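Local coordinates for putative isocitrate dehydrogenase, NAD-dependent (Methylococcus capsulatus, PDB 6LKY), which probably catalyses the NAD-dependent oxidation and decarboxylation of isocitrate to 2-oxoglutarate, and binds NAD between its two subunits, at residues A38-V43 against T70-G75; T170-A175 against D207-Q212; L246-N251 against G284-E289. The protein carries 1 engineered substitution. All coordinates share one frame; numbering follows the deposited sequence. Where two conformers were deposited one is given.

In the fold
The three contacts follow one another along the chain. Interaction 1 closes before interaction 2 opens, and interaction 2 closes before interaction 3 opens. The centres of interactions 1 and 2 are about 31 Å apart; that of interaction 3 is about 23 Å from the first and about 25 Å from the second. Interactions 2 and 3 share the central mixed sheet through strands 168-173 and 248-252, with three strands between them. Interaction 1 joins helix 39-46 to the loop after strand 63-66. Interactions 1 and 2 each touch an NAD and the second subunit. They border NAD sites to which both subunits contribute, while interaction 3 lies inside a single chain.

Interaction 1. Residues A38-V43 against T70-G75; sequences AGMAAV and TTPVGG. With NAD (nicotinamide-adenine-dinucleotide), chain C.
The methyl CE of Met40 meets the methyl CG2 of Thr70 at 3.9 Å. The two side chains cross obliquely. The same CE reaches the ring of Pro72 more loosely, 4.5 Å from its CG. These apolar touches carry the contact between 38-43 and 70-75. Met40 starts with CG anti to N (chi1 -163°), then bends at chi2 and chi3. The two bends turn its methyl back to the loop. Tyr77 packs against both Met40 and Pro72.

The polar links run through a third party. The carboxylate of Asp10 takes Met40 N and Thr70 N on OD2 and Ala41 N on OD1, so one side chain ties the first helical turn to the loop. Thr70 OG1 is hydrogen-bonded to Ser265 OG, which leaves CG2 to face Met40.

The loop also holds the nicotinamide ribose of NAD. Thr71 N donates to O3D of NAD at 3.1 Å, with an N-H...O angle of 144°. O3D in turn donates to Thr71 O at 3.0 Å. A weak bond joins Thr71 N to O2D of NAD at 3.4 Å. Thr70 CG2 lies between Met40 CE and the ribose, 3.7 Å from O3D of NAD. The methionine thus backs a residue of the NAD pocket.

In the fold, Met40 stands on helix 39-46, which follows strand 31-35. The 70-75 segment belongs to the loop that leads from strand 63-66 to helix 80-87, and its far end meets Lys179 of the second subunit.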
# COMPACT_ATOMS: atom_id res chain seq x y z
N ALA A 38 15.71 20.44 -13.94
CA ALA A 38 14.51 20.43 -13.11
C ALA A 38 14.86 19.88 -11.74
O ALA A 38 15.90 19.24 -11.55
CB ALA A 38 13.39 19.61 -13.76
N GLY A 39 13.96 20.11 -10.77
CA GLY A 39 14.14 19.56 -9.44
C GLY A 39 15.22 20.31 -8.66
O GLY A 39 15.48 21.49 -8.90
N MET A 40 15.85 19.59 -7.73
CA MET A 40 16.82 20.23 -6.84
C MET A 40 18.01 20.78 -7.62
O MET A 40 18.50 21.88 -7.32
CB MET A 40 17.29 19.23 -5.77
CG MET A 40 17.98 19.85 -4.55
SD MET A 40 16.98 21.06 -3.62
CE MET A 40 15.80 19.99 -2.79
N ALA A 41 18.44 20.07 -8.66
CA ALA A 41 19.51 20.58 -9.50
C ALA A 41 19.16 21.96 -10.02
O ALA A 41 19.98 22.90 -9.91
CB ALA A 41 19.79 19.61 -10.65
N ALA A 42 17.91 22.15 -10.48
CA ALA A 42 17.54 23.46 -11.00
C ALA A 42 17.48 24.49 -9.89
O ALA A 42 17.92 25.64 -10.07
CB ALA A 42 16.20 23.36 -11.75
N VAL A 43 17.03 24.09 -8.70
CA VAL A 43 17.05 25.02 -7.57
C VAL A 43 18.47 25.49 -7.32
O VAL A 43 18.72 26.68 -7.07
CB VAL A 43 16.45 24.38 -6.31
CG1 VAL A 43 16.79 25.23 -5.07
CG2 VAL A 43 14.94 24.23 -6.44
N THR A 70 14.06 15.10 -6.89
CA THR A 70 13.85 15.19 -5.44
C THR A 70 12.67 16.10 -5.12
O THR A 70 12.56 17.21 -5.65
CB THR A 70 15.12 15.73 -4.78
OG1 THR A 70 16.13 14.71 -4.79
CG2 THR A 70 14.85 16.20 -3.33
N THR A 71 11.77 15.65 -4.23
CA THR A 71 10.75 16.51 -3.66
C THR A 71 10.95 16.63 -2.16
O THR A 71 11.01 15.60 -1.47
CB THR A 71 9.33 15.95 -3.96
OG1 THR A 71 9.16 15.84 -5.38
CG2 THR A 71 8.22 16.86 -3.36
N PRO A 72 11.04 17.84 -1.61
CA PRO A 72 11.22 17.98 -0.15
C PRO A 72 9.99 17.55 0.64
O PRO A 72 8.85 17.68 0.19
CB PRO A 72 11.52 19.47 0.04
CG PRO A 72 11.57 20.09 -1.33
CD PRO A 72 10.95 19.13 -2.30
N VAL A 73 10.25 17.04 1.84
CA VAL A 73 9.24 16.50 2.73
C VAL A 73 8.82 17.56 3.74
O VAL A 73 9.68 18.26 4.31
CB VAL A 73 9.75 15.23 3.44
CG1 VAL A 73 10.13 14.18 2.41
CG2 VAL A 73 10.94 15.54 4.31
N GLY A 74 7.51 17.72 3.93
CA GLY A 74 6.98 18.55 5.00
C GLY A 74 6.92 20.02 4.67
O GLY A 74 6.40 20.80 5.48
N GLY A 75 7.47 20.42 3.53
CA GLY A 75 7.51 21.82 3.15
C GLY A 75 8.27 21.93 1.85
O GLY A 75 8.50 20.92 1.17
PA NAD C . 13.94 6.22 -3.46
O1A NAD C . 14.81 7.37 -3.88
O2A NAD C . 13.31 5.56 -4.65
O5B NAD C . 14.81 5.20 -2.58
C5B NAD C . 14.16 4.07 -2.00
C4B NAD C . 15.17 2.96 -1.83
O4B NAD C . 15.38 2.38 -3.13
C3B NAD C . 16.49 3.52 -1.33
O3B NAD C . 17.08 2.66 -0.36
C2B NAD C . 17.34 3.58 -2.59
O2B NAD C . 18.75 3.46 -2.36
C1B NAD C . 16.76 2.47 -3.46
N9A NAD C . 17.01 2.93 -4.82
C8A NAD C . 15.89 3.48 -5.61
N7A NAD C . 16.58 3.57 -6.92
C5A NAD C . 17.15 2.24 -7.07
C6A NAD C . 18.41 2.27 -7.93
N6A NAD C . 18.02 2.49 -9.33
N1A NAD C . 19.07 0.97 -7.80
C2A NAD C . 19.53 0.65 -6.43
N3A NAD C . 19.01 1.61 -5.45
C4A NAD C . 17.59 1.88 -5.67
O3 NAD C . 12.73 6.72 -2.53
PN NAD C . 12.84 7.73 -1.30
O1N NAD C . 14.12 7.64 -0.54
O2N NAD C . 11.63 7.44 -0.43
O5D NAD C . 12.72 9.21 -1.93
C5D NAD C . 13.90 9.94 -2.31
C4D NAD C . 13.49 11.15 -3.15
O4D NAD C . 13.07 10.76 -4.47
C3D NAD C . 12.33 11.90 -2.50
O3D NAD C . 12.66 13.29 -2.51
C2D NAD C . 11.17 11.62 -3.43
O2D NAD C . 10.21 12.68 -3.50
C1D NAD C . 11.84 11.44 -4.78
N1N NAD C . 10.90 10.73 -5.68
C2N NAD C . 11.25 10.84 -7.09
C3N NAD C . 10.08 10.25 -7.85
C7N NAD C . 10.03 10.67 -9.33
O7N NAD C . 9.58 9.61 -10.17
N7N NAD C . 11.31 11.24 -9.76
C4N NAD C . 9.89 8.76 -7.62
C5N NAD C . 9.93 8.39 -6.15
C6N NAD C . 10.66 9.35 -5.20

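Interaction 2. Residues T170-A175 against D207-Q212; sequences TLVHKA and DACSMQ. With NAD (nicotinamide-adenine-dinucleotide), chain H.
Lys174 and Asp207 form a buried salt bridge where the two subunits meet. NZ of Lys174 is 3.3 Å from OD2 of Asp207, and the side chains cross at about a right angle. The setting is a beta-alpha-beta crossover. Helix 206-215 leads from strand 200-205 to the parallel strand 222-225 and passes over strand 168-173, which lies between them.

The lysine reaches its partner from just past the end of strand 168-173. Its chain bends at chi2 and is extended beyond. NZ also bridges to Asp231 of the second subunit, its strongest polar partner, and bonds to a citric acid molecule, probably from the crystallisation liquor. Asp207 sits in the first turn of the helix. Its CG lies between the backbone N and the carbonyl carbon (chi1 51°). That folds OD1 back over Ala208, whose N donates to it at 2.7 Å from above the carboxylate plane. The other oxygen faces Lys174 NZ and also lies near the carboxylate of Asp231 of the second subunit; the lysine probably offsets the two like charges.

Two residues back along the strand, and two on along the helix, the contact is apolar. Cys209 SG packs against both methyls of Val172, 3.7 Å from CG2 and 4.1 Å from CG1. Leu233 of helix 227-240 touches Val172, and Phe220 touches Cys209.

Ala175 N donates to His173 ND1 at 2.9 Å, with an N-H...N angle of 158°, in the plane of the ring. With NE2 bonded to Asp203, the ring is held at both nitrogens.

The helix also borders NAD, which is hydrogen-bonded to residues of the second subunit, among them Asp268 and Gly264. Ala208 CB is 3.7 Å from the phosphate oxygen O2N of NAD, and Met211 CE is 3.9 Å from C4B of its adenosine ribose.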
# COMPACT_ATOMS: atom_id res chain seq x y z
N THR A 170 -8.72 -4.79 -13.37
CA THR A 170 -9.13 -4.74 -11.97
C THR A 170 -9.06 -3.30 -11.48
O THR A 170 -7.98 -2.70 -11.46
CB THR A 170 -8.23 -5.61 -11.11
OG1 THR A 170 -8.29 -6.97 -11.57
CG2 THR A 170 -8.70 -5.54 -9.65
N LEU A 171 -10.19 -2.74 -11.08
CA LEU A 171 -10.24 -1.40 -10.53
C LEU A 171 -10.03 -1.46 -9.02
O LEU A 171 -10.77 -2.16 -8.31
CB LEU A 171 -11.57 -0.73 -10.88
CG LEU A 171 -11.73 0.77 -10.56
CD1 LEU A 171 -12.73 1.43 -11.51
CD2 LEU A 171 -12.17 1.00 -9.11
N VAL A 172 -9.05 -0.72 -8.51
CA VAL A 172 -8.68 -0.77 -7.09
C VAL A 172 -9.14 0.50 -6.40
O VAL A 172 -8.92 1.60 -6.92
CB VAL A 172 -7.17 -1.01 -6.91
CG1 VAL A 172 -6.82 -1.17 -5.42
CG2 VAL A 172 -6.78 -2.28 -7.69
N HIS A 173 -9.77 0.36 -5.24
CA HIS A 173 -10.47 1.49 -4.63
C HIS A 173 -10.54 1.30 -3.12
O HIS A 173 -10.13 0.28 -2.57
CB HIS A 173 -11.88 1.61 -5.20
CG HIS A 173 -12.73 0.42 -4.90
ND1 HIS A 173 -13.45 0.31 -3.73
CD2 HIS A 173 -12.92 -0.74 -5.57
CE1 HIS A 173 -14.09 -0.86 -3.72
NE2 HIS A 173 -13.78 -1.51 -4.82
N LYS A 174 -11.07 2.33 -2.44
CA LYS A 174 -11.44 2.24 -1.03
C LYS A 174 -12.83 2.85 -0.85
O LYS A 174 -13.07 3.77 -0.06
CB LYS A 174 -10.36 2.90 -0.16
CG LYS A 174 -10.52 2.68 1.35
CD LYS A 174 -9.99 1.32 1.81
CE LYS A 174 -10.29 1.11 3.30
NZ LYS A 174 -9.95 -0.28 3.76
N ALA A 175 -13.79 2.33 -1.61
CA ALA A 175 -15.09 2.98 -1.69
C ALA A 175 -15.99 2.66 -0.50
O ALA A 175 -17.07 3.26 -0.38
CB ALA A 175 -15.80 2.61 -3.00
N ASP A 207 -6.62 -2.58 0.44
CA ASP A 207 -5.84 -3.34 1.43
C ASP A 207 -5.86 -4.85 1.12
O ASP A 207 -4.80 -5.51 1.13
CB ASP A 207 -6.34 -3.07 2.86
CG ASP A 207 -7.85 -3.23 3.02
OD1 ASP A 207 -8.54 -3.48 2.01
OD2 ASP A 207 -8.36 -3.09 4.16
N ALA A 208 -7.04 -5.40 0.83
CA ALA A 208 -7.11 -6.79 0.37
C ALA A 208 -6.31 -6.98 -0.92
O ALA A 208 -5.65 -8.01 -1.11
CB ALA A 208 -8.57 -7.21 0.17
N CYS A 209 -6.36 -5.99 -1.81
CA CYS A 209 -5.58 -6.07 -3.05
C CYS A 209 -4.08 -6.15 -2.78
O CYS A 209 -3.36 -6.87 -3.48
CB CYS A 209 -5.90 -4.87 -3.93
SG CYS A 209 -5.15 -4.90 -5.56
N SER A 210 -3.60 -5.40 -1.78
CA SER A 210 -2.18 -5.47 -1.44
C SER A 210 -1.81 -6.86 -0.93
O SER A 210 -0.78 -7.43 -1.31
CB SER A 210 -1.84 -4.41 -0.39
OG SER A 210 -2.22 -3.11 -0.83
N MET A 211 -2.65 -7.42 -0.04
CA MET A 211 -2.44 -8.79 0.43
C MET A 211 -2.38 -9.76 -0.75
O MET A 211 -1.47 -10.59 -0.85
CB MET A 211 -3.55 -9.19 1.41
CG MET A 211 -3.56 -10.66 1.84
SD MET A 211 -4.33 -11.74 0.59
CE MET A 211 -6.05 -11.17 0.62
N GLN A 212 -3.32 -9.63 -1.68
CA GLN A 212 -3.39 -10.54 -2.82
C GLN A 212 -2.17 -10.38 -3.72
O GLN A 212 -1.65 -11.37 -4.25
CB GLN A 212 -4.69 -10.28 -3.61
CG GLN A 212 -5.93 -10.92 -2.95
CD GLN A 212 -7.27 -10.30 -3.39
OE1 GLN A 212 -7.36 -9.67 -4.44
NE2 GLN A 212 -8.32 -10.48 -2.56
PA NAD H . -12.00 -9.60 3.08
O1A NAD H . -13.39 -9.98 3.51
O2A NAD H . -11.02 -9.52 4.25
O5B NAD H . -11.55 -10.71 2.03
C5B NAD H . -10.27 -10.62 1.38
C4B NAD H . -9.84 -12.02 0.96
O4B NAD H . -9.39 -12.75 2.12
C3B NAD H . -11.03 -12.79 0.38
O3B NAD H . -10.63 -13.54 -0.76
C2B NAD H . -11.43 -13.71 1.53
O2B NAD H . -11.99 -14.97 1.17
C1B NAD H . -10.15 -13.95 2.30
N9A NAD H . -10.64 -14.17 3.67
C8A NAD H . -10.34 -13.11 4.64
N7A NAD H . -10.54 -13.78 5.95
C5A NAD H . -9.73 -15.00 5.74
C6A NAD H . -9.82 -16.19 6.69
N6A NAD H . -10.63 -15.93 7.88
N1A NAD H . -10.19 -17.36 5.87
C2A NAD H . -9.23 -17.44 4.76
N3A NAD H . -9.60 -16.51 3.68
C4A NAD H . -10.21 -15.38 4.37
O3 NAD H . -11.96 -8.17 2.38
PN NAD H . -13.01 -7.59 1.31
O1N NAD H . -13.56 -8.66 0.42
O2N NAD H . -12.23 -6.56 0.54
O5D NAD H . -14.17 -6.89 2.18
C5D NAD H . -15.35 -7.59 2.59
C4D NAD H . -16.11 -6.76 3.64
O4D NAD H . -15.41 -6.76 4.91
C3D NAD H . -16.30 -5.29 3.25
O3D NAD H . -17.66 -4.90 3.47
C2D NAD H . -15.39 -4.54 4.21
O2D NAD H . -15.94 -3.26 4.60
C1D NAD H . -15.36 -5.42 5.45
N1N NAD H . -14.13 -5.15 6.21
C2N NAD H . -14.33 -5.51 7.61
C3N NAD H . -13.08 -5.78 8.45
C7N NAD H . -13.20 -5.63 9.98
O7N NAD H . -14.57 -5.64 10.34
N7N NAD H . -12.46 -4.55 10.64
C4N NAD H . -11.71 -5.56 7.82
C5N NAD H . -11.62 -5.48 6.30
C6N NAD H . -12.90 -5.56 5.48

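Interaction 3. Residues L246-N251 against G284-E289; sequences LTAGAN and GAMMLE
Met286 reaches from its helix to the strand and fits against two alanines. Its methyl CE is 3.6 Å from Ala250 CB, the tight point of the contact. Its sulfur sits more loosely, with SD 4.1 Å from Ala248 CB and 4.2 Å from Gly249 C. Ala248 and Ala250 both point to the helix, while Gly249 between them adds no side chain. Met286 runs straight through chi2 and turns at chi3 (76°), which brings CE to Ala250. This is a helix packed on a sheet. Helix 278-290 covers strand 248-252 of the central mixed sheet, and the two short axes come within 8.3 Å at an angle of 36°. Phe259 of the adjoining strand 257-261 touches both Ala250 and Met286. Replacing Met286 with an alanine would probably open a gap over Ala248 and Ala250, since its sulfur and methyl fill the space between helix and strand. On its buried back the helix packs Ala285 and Leu288 against helix 294-310. The outer side is looser. Met286 itself is partly exposed, and Glu289, one turn on, is exposed and does not meet the strand.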
# COMPACT_ATOMS: atom_id res chain seq x y z
N LEU A 246 14.54 -1.73 -11.19
CA LEU A 246 14.16 -2.44 -12.40
C LEU A 246 13.01 -1.82 -13.17
O LEU A 246 12.86 -2.13 -14.36
CB LEU A 246 13.79 -3.89 -12.05
CG LEU A 246 14.86 -4.70 -11.32
CD1 LEU A 246 14.31 -6.03 -10.83
CD2 LEU A 246 16.06 -4.94 -12.23
N THR A 247 12.18 -0.97 -12.56
CA THR A 247 10.84 -0.71 -13.08
C THR A 247 10.69 0.70 -13.62
O THR A 247 11.18 1.66 -13.02
CB THR A 247 9.76 -0.95 -12.00
OG1 THR A 247 10.20 -0.42 -10.75
CG2 THR A 247 9.49 -2.43 -11.84
N ALA A 248 9.96 0.82 -14.73
CA ALA A 248 9.81 2.08 -15.44
C ALA A 248 8.34 2.46 -15.58
O ALA A 248 7.44 1.63 -15.42
CB ALA A 248 10.46 2.01 -16.82
N GLY A 249 8.11 3.73 -15.86
CA GLY A 249 6.78 4.28 -16.01
C GLY A 249 6.71 5.26 -17.16
O GLY A 249 7.69 5.99 -17.44
N ALA A 250 5.59 5.24 -17.87
CA ALA A 250 5.27 6.20 -18.93
C ALA A 250 4.12 7.09 -18.50
O ALA A 250 3.07 6.59 -18.10
CB ALA A 250 4.90 5.48 -20.22
N ASN A 251 4.31 8.41 -18.58
CA ASN A 251 3.26 9.40 -18.34
C ASN A 251 2.71 9.85 -19.69
O ASN A 251 3.40 10.56 -20.44
CB ASN A 251 3.80 10.59 -17.55
CG ASN A 251 4.46 10.18 -16.23
OD1 ASN A 251 3.81 10.15 -15.18
ND2 ASN A 251 5.75 9.90 -16.28
N GLY A 284 13.70 4.17 -21.20
CA GLY A 284 14.12 4.42 -22.57
C GLY A 284 13.45 3.49 -23.57
O GLY A 284 13.04 3.92 -24.65
N ALA A 285 13.37 2.20 -23.24
CA ALA A 285 12.67 1.27 -24.12
C ALA A 285 11.22 1.70 -24.35
O ALA A 285 10.74 1.74 -25.49
CB ALA A 285 12.72 -0.15 -23.55
N MET A 286 10.51 2.04 -23.26
CA MET A 286 9.12 2.46 -23.39
C MET A 286 9.01 3.71 -24.25
O MET A 286 8.10 3.83 -25.09
CB MET A 286 8.50 2.72 -22.01
CG MET A 286 8.38 1.52 -21.09
SD MET A 286 7.44 1.93 -19.59
CE MET A 286 5.78 1.96 -20.26
N MET A 287 9.94 4.65 -24.06
CA MET A 287 9.96 5.86 -24.87
C MET A 287 10.18 5.53 -26.34
O MET A 287 9.48 6.05 -27.22
CB MET A 287 11.06 6.80 -24.36
CG MET A 287 11.11 8.14 -25.07
SD MET A 287 12.26 9.31 -24.30
CE MET A 287 13.83 8.49 -24.57
N LEU A 288 11.14 4.65 -26.64
CA LEU A 288 11.41 4.29 -28.03
C LEU A 288 10.18 3.67 -28.68
O LEU A 288 9.81 4.04 -29.80
CB LEU A 288 12.60 3.33 -28.13
CG LEU A 288 13.99 3.91 -27.82
CD1 LEU A 288 15.11 3.04 -28.37
CD2 LEU A 288 14.11 5.33 -28.32
N GLU A 289 9.51 2.77 -27.97
CA GLU A 289 8.28 2.18 -28.49
C GLU A 289 7.24 3.26 -28.78
O GLU A 289 6.61 3.26 -29.85
CB GLU A 289 7.72 1.16 -27.52
CG GLU A 289 6.38 0.59 -27.96
CD GLU A 289 5.53 0.15 -26.78
OE1 GLU A 289 4.50 0.81 -26.53
OE2 GLU A 289 5.90 -0.84 -26.11